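Local coordinates for putative Acetyltransferase (Lactobacillus plantarum WCFS1, PDB 3EFA), which is a putative N-acetyltransferase of the GNAT family that probably transfers an acetyl group from acetyl-CoA to an amine of a still unidentified substrate, at residues A49-Q54 and G89-T94; E65-H70 and H107-G112. One frame throughout, in Å; residues are numbered along the deposited sequence.

Interaction 1: residues A49-Q54 and G89-T94. With FMT (formic acid), chain C.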
ATOM      1  N   ALA A  49     -16.433   2.302  15.887  1.00 40.82           N
ATOM      2  CA  ALA A  49     -17.377   1.186  15.900  1.00 36.31           C
ATOM      3  C   ALA A  49     -17.191   0.370  17.179  1.00 34.53           C
ATOM      4  O   ALA A  49     -16.084  -0.096  17.447  1.00 34.60           O
ATOM      5  CB  ALA A  49     -17.189   0.283  14.644  1.00 30.90           C
ATOM      6  N   VAL A  50     -18.267   0.194  17.959  1.00 39.01           N
ATOM      7  CA  VAL A  50     -18.202  -0.569  19.210  1.00 30.97           C
ATOM      8  C   VAL A  50     -19.306  -1.633  19.326  1.00 38.23           C
ATOM      9  O   VAL A  50     -20.489  -1.331  19.109  1.00 39.91           O
ATOM     10  CB  VAL A  50     -18.251   0.380  20.465  1.00 43.02           C
ATOM     11  CG1 VAL A  50     -18.161  -0.413  21.776  1.00 30.94           C
ATOM     12  CG2 VAL A  50     -17.161   1.425  20.408  1.00 31.90           C
ATOM     13  N   LEU A  51     -18.919  -2.868  19.674  1.00 37.49           N
ATOM     14  CA  LEU A  51     -19.878  -3.959  19.939  1.00 38.24           C
ATOM     15  C   LEU A  51     -20.108  -4.175  21.448  1.00 39.75           C
ATOM     16  O   LEU A  51     -19.165  -4.404  22.210  1.00 42.23           O
ATOM     17  CB  LEU A  51     -19.443  -5.272  19.251  1.00 41.70           C
ATOM     18  CG  LEU A  51     -20.428  -6.471  19.201  1.00 53.54           C
ATOM     19  CD1 LEU A  51     -20.206  -7.392  17.980  1.00 38.59           C
ATOM     20  CD2 LEU A  51     -20.467  -7.312  20.515  1.00 38.08           C
ATOM     21  N   TYR A  52     -21.368  -4.097  21.866  1.00 43.44           N
ATOM     22  CA  TYR A  52     -21.768  -4.228  23.279  1.00 40.28           C
ATOM     23  C   TYR A  52     -22.570  -5.526  23.537  1.00 45.82           C
ATOM     24  O   TYR A  52     -23.519  -5.844  22.798  1.00 46.79           O
ATOM     25  CB  TYR A  52     -22.661  -3.049  23.680  1.00 39.82           C
ATOM     26  CG  TYR A  52     -22.048  -1.660  23.568  1.00 44.01           C
ATOM     27  CD1 TYR A  52     -21.529  -1.014  24.694  1.00 40.53           C
ATOM     28  CD2 TYR A  52     -22.024  -0.974  22.347  1.00 46.02           C
ATOM     29  CE1 TYR A  52     -20.976   0.266  24.604  1.00 35.41           C
ATOM     30  CE2 TYR A  52     -21.476   0.313  22.246  1.00 38.43           C
ATOM     31  CZ  TYR A  52     -20.956   0.928  23.385  1.00 43.89           C
ATOM     32  OH  TYR A  52     -20.413   2.203  23.306  1.00 39.41           O
ATOM     33  N   LEU A  53     -22.206  -6.279  24.572  1.00 39.49           N
ATOM     34  CA  LEU A  53     -23.059  -7.400  24.979  1.00 50.17           C
ATOM     35  C   LEU A  53     -24.204  -6.849  25.812  1.00 58.72           C
ATOM     36  O   LEU A  53     -25.354  -7.262  25.671  1.00 62.80           O
ATOM     37  CB  LEU A  53     -22.291  -8.436  25.787  1.00 51.44           C
ATOM     38  CG  LEU A  53     -21.339  -9.329  25.003  1.00 54.91           C
ATOM     39  CD1 LEU A  53     -20.942 -10.515  25.862  1.00 54.35           C
ATOM     40  CD2 LEU A  53     -21.995  -9.798  23.713  1.00 58.05           C
ATOM     41  N   GLN A  54     -23.865  -5.912  26.690  1.00 54.44           N
ATOM     42  CA  GLN A  54     -24.848  -5.165  27.446  1.00 57.30           C
ATOM     43  C   GLN A  54     -24.454  -3.705  27.317  1.00 59.33           C
ATOM     44  O   GLN A  54     -23.360  -3.397  26.820  1.00 53.23           O
ATOM     45  CB  GLN A  54     -24.834  -5.582  28.917  1.00 70.33           C
ATOM     46  CG  GLN A  54     -24.825  -7.081  29.159  1.00 74.96           C
ATOM     47  CD  GLN A  54     -24.505  -7.422  30.603  1.00 82.99           C
ATOM     48  OE1 GLN A  54     -24.399  -6.533  31.458  1.00 80.01           O
ATOM     49  NE2 GLN A  54     -24.337  -8.711  30.884  1.00 87.44           N
ATOM     50  N   GLY A  89     -14.839  -9.984  17.017  1.00 37.93           N
ATOM     51  CA  GLY A  89     -14.146  -9.085  16.105  1.00 44.30           C
ATOM     52  C   GLY A  89     -14.604  -9.262  14.660  1.00 45.39           C
ATOM     53  O   GLY A  89     -14.807  -8.290  13.929  1.00 41.98           O
ATOM     54  N   ARG A  90     -14.785 -10.516  14.255  1.00 42.89           N
ATOM     55  CA  ARG A  90     -15.205 -10.844  12.893  1.00 39.59           C
ATOM     56  C   ARG A  90     -16.617 -10.337  12.607  1.00 41.31           C
ATOM     57  O   ARG A  90     -16.897  -9.838  11.509  1.00 38.60           O
ATOM     58  CB  ARG A  90     -15.104 -12.364  12.664  1.00 45.40           C
ATOM     59  CG  ARG A  90     -15.021 -12.795  11.203  1.00 51.92           C
ATOM     60  CD  ARG A  90     -14.612 -14.273  11.046  1.00 58.60           C
ATOM     61  NE  ARG A  90     -15.384 -15.144  11.925  1.00 69.54           N
ATOM     62  CZ  ARG A  90     -14.859 -15.942  12.853  1.00 67.40           C
ATOM     63  NH1 ARG A  90     -13.541 -16.017  13.003  1.00 68.91           N
ATOM     64  NH2 ARG A  90     -15.657 -16.681  13.622  1.00 52.38           N
ATOM     65  N   GLN A  91     -17.497 -10.471  13.607  1.00 41.12           N
ATOM     66  CA  GLN A  91     -18.863  -9.950  13.553  1.00 39.31           C
ATOM     67  C   GLN A  91     -18.879  -8.417  13.399  1.00 41.12           C
ATOM     68  O   GLN A  91     -19.633  -7.871  12.584  1.00 43.94           O
ATOM     69  CB  GLN A  91     -19.619 -10.349  14.825  1.00 46.92           C
ATOM     70  CG  GLN A  91     -21.143 -10.293  14.733  1.00 58.74           C
ATOM     71  CD  GLN A  91     -21.785 -11.677  14.622  1.00 79.44           C
ATOM     72  OE1 GLN A  91     -21.130 -12.696  14.855  1.00 84.44           O
ATOM     73  NE2 GLN A  91     -23.072 -11.714  14.271  1.00 75.35           N
ATOM     74  N   LEU A  92     -18.052  -7.728  14.182  1.00 37.87           N
ATOM     75  CA  LEU A  92     -17.936  -6.269  14.094  1.00 37.49           C
ATOM     76  C   LEU A  92     -17.492  -5.817  12.697  1.00 46.39           C
ATOM     77  O   LEU A  92     -18.094  -4.908  12.100  1.00 41.12           O
ATOM     78  CB  LEU A  92     -16.964  -5.724  15.156  1.00 32.08           C
ATOM     79  CG  LEU A  92     -16.844  -4.185  15.247  1.00 39.86           C
ATOM     80  CD1 LEU A  92     -18.216  -3.495  15.360  1.00 33.27           C
ATOM     81  CD2 LEU A  92     -15.936  -3.729  16.384  1.00 39.20           C
ATOM     82  N   LEU A  93     -16.445  -6.463  12.181  1.00 40.96           N
ATOM     83  CA  LEU A  93     -15.899  -6.111  10.880  1.00 40.68           C
ATOM     84  C   LEU A  93     -16.914  -6.307   9.754  1.00 40.48           C
ATOM     85  O   LEU A  93     -17.068  -5.432   8.887  1.00 38.71           O
ATOM     86  CB  LEU A  93     -14.625  -6.906  10.594  1.00 44.66           C
ATOM     87  CG  LEU A  93     -13.973  -6.655   9.228  1.00 42.25           C
ATOM     88  CD1 LEU A  93     -13.503  -5.190   9.096  1.00 32.66           C
ATOM     89  CD2 LEU A  93     -12.811  -7.642   8.971  1.00 39.94           C
ATOM     90  N   THR A  94     -17.599  -7.451   9.766  1.00 40.40           N
ATOM     91  CA  THR A  94     -18.672  -7.712   8.795  1.00 38.19           C
ATOM     92  C   THR A  94     -19.732  -6.601   8.841  1.00 43.33           C
ATOM     93  O   THR A  94     -20.228  -6.171   7.801  1.00 42.37           O
ATOM     94  CB  THR A  94     -19.344  -9.096   9.018  1.00 51.99           C
ATOM     95  OG1 THR A  94     -18.385 -10.144   8.826  1.00 54.14           O
ATOM     96  CG2 THR A  94     -20.512  -9.311   8.050  1.00 44.00           C
TER
HETATM   97  C   FMT C 202     -11.325 -11.406  18.556  1.00 64.17           C
HETATM   98  O1  FMT C 202     -12.542 -11.211  18.627  1.00 57.02           O
HETATM   99  O2  FMT C 202     -10.724 -12.271  19.197  1.00 67.40           O
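Leu92 lies against Ala49 and Leu51, pairing a buried helix side chain with two inward-pointing residues of strand 49-52. The short segment axes approach to 9.1 Å at 132° between their N-to-C directions. At the start of 89-94, Gly89 N donates at 3.1 Å to O1 of a formic acid molecule, probably from the crystallisation liquor; Gly85 N is hydrogen-bonded to it too. These two backbone amides, one in the loop before the helix and one in its first turn, are consistent with the pyrophosphate-binding loop of GNAT enzymes, RxxGxG. Gln91 brings its CB within 4.4 Å of Leu51 CD1, but its amide leads away. Leu92 then supplies most of the helix surface in the contact: with CG anti to the backbone N (chi1 -175°), its CD1 comes 4.0 Å from Ala49 CB while CD2 lies 3.8 Å from Ala49 O. Leu51 flanks this pair, CB being 4.5 Å from Leu92 CD1. The separations indicate van der Waals packing, and the polar Ala49 O is satisfied elsewhere by Thr61 OG1. Strand 48-52 runs between antiparallel strands 5-9 and 57-66; Ile6 of the former touches both Leu51 and Leu92, while Val50 turns to the other face of the sheet, against helix 12-29.

Interaction 2: residues E65-H70 and H107-G112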
ATOM      1  N   GLU A  65     -11.493   5.184   9.578  1.00 40.58           N
ATOM      2  CA  GLU A  65     -10.503   6.083   8.971  1.00 38.29           C
ATOM      3  C   GLU A  65     -10.666   6.192   7.436  1.00 43.36           C
ATOM      4  O   GLU A  65      -9.900   5.585   6.668  1.00 42.56           O
ATOM      5  CB  GLU A  65      -9.067   5.636   9.317  1.00 31.10           C
ATOM      6  CG  GLU A  65      -8.816   5.349  10.805  1.00 35.92           C
ATOM      7  CD  GLU A  65      -7.394   4.849  11.111  1.00 50.61           C
ATOM      8  OE1 GLU A  65      -6.514   4.904  10.215  1.00 60.08           O
ATOM      9  OE2 GLU A  65      -7.158   4.395  12.256  1.00 44.94           O
ATOM     10  N   PRO A  66     -11.639   6.999   6.984  1.00 41.26           N
ATOM     11  CA  PRO A  66     -11.856   7.205   5.535  1.00 44.45           C
ATOM     12  C   PRO A  66     -10.597   7.726   4.831  1.00 49.41           C
ATOM     13  O   PRO A  66      -9.911   8.593   5.387  1.00 46.31           O
ATOM     14  CB  PRO A  66     -12.921   8.303   5.461  1.00 45.10           C
ATOM     15  CG  PRO A  66     -13.271   8.688   6.891  1.00 48.68           C
ATOM     16  CD  PRO A  66     -12.364   7.962   7.841  1.00 41.26           C
ATOM     17  N   GLN A  67     -10.315   7.213   3.633  1.00 43.53           N
ATOM     18  CA  GLN A  67      -9.204   7.683   2.811  1.00 47.21           C
ATOM     19  C   GLN A  67      -9.752   8.263   1.495  1.00 54.05           C
ATOM     20  O   GLN A  67     -10.957   8.246   1.268  1.00 56.39           O
ATOM     21  CB  GLN A  67      -8.231   6.530   2.521  1.00 37.42           C
ATOM     22  CG  GLN A  67      -7.819   5.734   3.753  1.00 42.46           C
ATOM     23  CD  GLN A  67      -6.856   6.501   4.648  1.00 48.76           C
ATOM     24  OE1 GLN A  67      -5.888   7.095   4.157  1.00 34.90           O
ATOM     25  NE2 GLN A  67      -7.124   6.505   5.973  1.00 34.53           N
ATOM     26  N   ALA A  68      -8.873   8.771   0.633  1.00 53.08           N
ATOM     27  CA  ALA A  68      -9.294   9.251  -0.688  1.00 59.49           C
ATOM     28  C   ALA A  68      -9.781   8.121  -1.596  1.00 58.24           C
ATOM     29  O   ALA A  68      -9.507   6.949  -1.344  1.00 56.82           O
ATOM     30  CB  ALA A  68      -8.155  10.017  -1.379  1.00 55.53           C
ATOM     31  N   ASP A  69     -10.503   8.494  -2.651  1.00 52.24           N
ATOM     32  CA  ASP A  69     -10.895   7.572  -3.716  1.00 53.80           C
ATOM     33  C   ASP A  69     -11.768   6.386  -3.266  1.00 58.10           C
ATOM     34  O   ASP A  69     -11.656   5.275  -3.811  1.00 49.40           O
ATOM     35  CB  ASP A  69      -9.665   7.073  -4.489  1.00 58.44           C
ATOM     36  CG  ASP A  69     -10.008   6.649  -5.911  1.00 73.80           C
ATOM     37  OD1 ASP A  69     -11.121   7.003  -6.370  1.00 82.38           O
ATOM     38  OD2 ASP A  69      -9.176   5.970  -6.570  1.00 67.24           O
ATOM     39  N   HIS A  70     -12.631   6.632  -2.278  1.00 58.33           N
ATOM     40  CA  HIS A  70     -13.640   5.656  -1.855  1.00 57.52           C
ATOM     41  C   HIS A  70     -13.055   4.416  -1.169  1.00 53.78           C
ATOM     42  O   HIS A  70     -13.664   3.349  -1.176  1.00 51.23           O
ATOM     43  CB  HIS A  70     -14.532   5.260  -3.038  1.00 52.12           C
ATOM     44  CG  HIS A  70     -15.220   6.423  -3.677  1.00 63.49           C
ATOM     45  ND1 HIS A  70     -14.829   6.951  -4.889  1.00 63.73           N
ATOM     46  CD2 HIS A  70     -16.260   7.186  -3.252  1.00 70.20           C
ATOM     47  CE1 HIS A  70     -15.608   7.975  -5.194  1.00 69.73           C
ATOM     48  NE2 HIS A  70     -16.483   8.138  -4.217  1.00 71.50           N
ATOM     49  N   HIS A 107     -13.940  -0.059  -1.283  1.00 49.32           N
ATOM     50  CA  HIS A 107     -12.841  -0.926  -0.887  1.00 52.84           C
ATOM     51  C   HIS A 107     -12.505  -0.811   0.593  1.00 50.91           C
ATOM     52  O   HIS A 107     -12.459   0.295   1.147  1.00 41.91           O
ATOM     53  CB  HIS A 107     -11.594  -0.622  -1.728  1.00 45.88           C
ATOM     54  CG  HIS A 107     -11.739  -0.984  -3.166  1.00 51.29           C
ATOM     55  ND1 HIS A 107     -12.275  -0.125  -4.101  1.00 60.80           N
ATOM     56  CD2 HIS A 107     -11.423  -2.118  -3.835  1.00 55.27           C
ATOM     57  CE1 HIS A 107     -12.274  -0.709  -5.287  1.00 48.04           C
ATOM     58  NE2 HIS A 107     -11.765  -1.920  -5.150  1.00 51.01           N
ATOM     59  N   GLY A 108     -12.259  -1.961   1.221  1.00 46.62           N
ATOM     60  CA  GLY A 108     -11.764  -1.993   2.584  1.00 33.87           C
ATOM     61  C   GLY A 108     -10.249  -2.000   2.573  1.00 40.38           C
ATOM     62  O   GLY A 108      -9.621  -2.505   1.623  1.00 39.28           O
ATOM     63  N   GLU A 109      -9.656  -1.453   3.631  1.00 37.40           N
ATOM     64  CA  GLU A 109      -8.205  -1.359   3.741  1.00 39.60           C
ATOM     65  C   GLU A 109      -7.759  -1.655   5.174  1.00 47.17           C
ATOM     66  O   GLU A 109      -8.321  -1.101   6.145  1.00 35.98           O
ATOM     67  CB  GLU A 109      -7.722   0.039   3.302  1.00 34.94           C
ATOM     68  CG  GLU A 109      -6.207   0.294   3.482  1.00 34.07           C
ATOM     69  CD  GLU A 109      -5.755   1.658   2.943  1.00 44.00           C
ATOM     70  OE1 GLU A 109      -5.597   2.608   3.750  1.00 33.50           O
ATOM     71  OE2 GLU A 109      -5.549   1.782   1.710  1.00 43.97           O
ATOM     72  N   ILE A 110      -6.751  -2.522   5.307  1.00 38.28           N
ATOM     73  CA  ILE A 110      -6.213  -2.892   6.618  1.00 40.14           C
ATOM     74  C   ILE A 110      -4.693  -2.787   6.632  1.00 44.89           C
ATOM     75  O   ILE A 110      -4.038  -3.273   5.702  1.00 45.09           O
ATOM     76  CB  ILE A 110      -6.562  -4.364   6.977  1.00 46.06           C
ATOM     77  CG1 ILE A 110      -8.077  -4.581   7.032  1.00 46.12           C
ATOM     78  CG2 ILE A 110      -5.838  -4.815   8.280  1.00 40.25           C
ATOM     79  CD1 ILE A 110      -8.756  -3.912   8.194  1.00 47.40           C
ATOM     80  N   HIS A 111      -4.122  -2.175   7.673  1.00 37.38           N
ATOM     81  CA  HIS A 111      -2.663  -2.261   7.881  1.00 48.05           C
ATOM     82  C   HIS A 111      -2.418  -3.198   9.072  1.00 47.88           C
ATOM     83  O   HIS A 111      -2.251  -2.746  10.195  1.00 46.28           O
ATOM     84  CB  HIS A 111      -2.012  -0.882   8.151  1.00 38.82           C
ATOM     85  CG  HIS A 111      -1.997   0.041   6.968  1.00 50.76           C
ATOM     86  ND1 HIS A 111      -1.363   1.267   6.990  1.00 52.53           N
ATOM     87  CD2 HIS A 111      -2.525  -0.083   5.723  1.00 49.68           C
ATOM     88  CE1 HIS A 111      -1.510   1.861   5.817  1.00 44.30           C
ATOM     89  NE2 HIS A 111      -2.206   1.063   5.029  1.00 37.46           N
ATOM     90  N   GLY A 112      -2.398  -4.502   8.831  1.00 50.17           N
ATOM     91  CA  GLY A 112      -2.384  -5.457   9.927  1.00 44.45           C
ATOM     92  C   GLY A 112      -1.014  -5.968  10.341  1.00 52.39           C
ATOM     93  O   GLY A 112      -0.028  -5.836   9.607  1.00 53.27           O
TER
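His107 N donates a weak hydrogen bond to His70 O (3.4 Å, 153° at the hydrogen). These two residues have the most surface buried by the contact, and their CA atoms are 6.7 Å apart. The evidence points to a backbone meeting: the imidazole of His70 leads away from 107-112. Asp69 and His70 both have positive phi, so the chain bends in a left-handed helical conformation and presents the carbonyl to the start of strand 107-113. The side chain of His107 packs on Asp69 of the second subunit and lies about 5 Å from a bound phosphate, probably from the crystallisation liquor.

Glu109 makes the second point of contact. With CG anti to the backbone N (chi1 175°) and the chain extended beyond it, OE1 ends 3.8 Å from Gln67 CG, so the carboxylate oxygen meets the aliphatic part of the glutamine. The two side chains cross at about a right angle, with amide and carboxylate planes 40° apart. Glu109's polar partners lie elsewhere, in a salt bridge from OE1 to Arg73 NE and a hydrogen bond between OE2 and His143 NE2. Gln67 bends back, and its NE2 donates to Glu65 O at 3.0 Å from above the carbonyl plane, which should steady the amide.

Within the sheet, strand 71-79 intervenes between 57-66 and 107-113: Arg73 touches Glu65 and Gln67, and His107 pairs through its backbone with Met72. The contact thus brings the turn between antiparallel strands 57-66 and 71-79 against the beginning of 107-113, whose other neighbour is strand 139-145.

From the N terminus the chain passes 49-54, 65-70, 89-94 and 107-112, so the two contacts cross: interaction 1 closes a loop holding strands 57-66 and 71-79, and interaction 2 closes one that contains helix 88-102, begun before the first loop has closed. Interaction 1 packs the first turns of that helix against strand 48-52, whereas interaction 2 ties the turn after strand 57-66 to strand 107-113, reached from the end of the same helix. Their centres are 19 Å apart and their nearest atoms about 5 Å, without touching. Together they tie the crossover helix and the second strand of the β-α-β unit 71-79, 88-102, 107-113 to strand 48-52 and to the turn between 57-66 and 71-79.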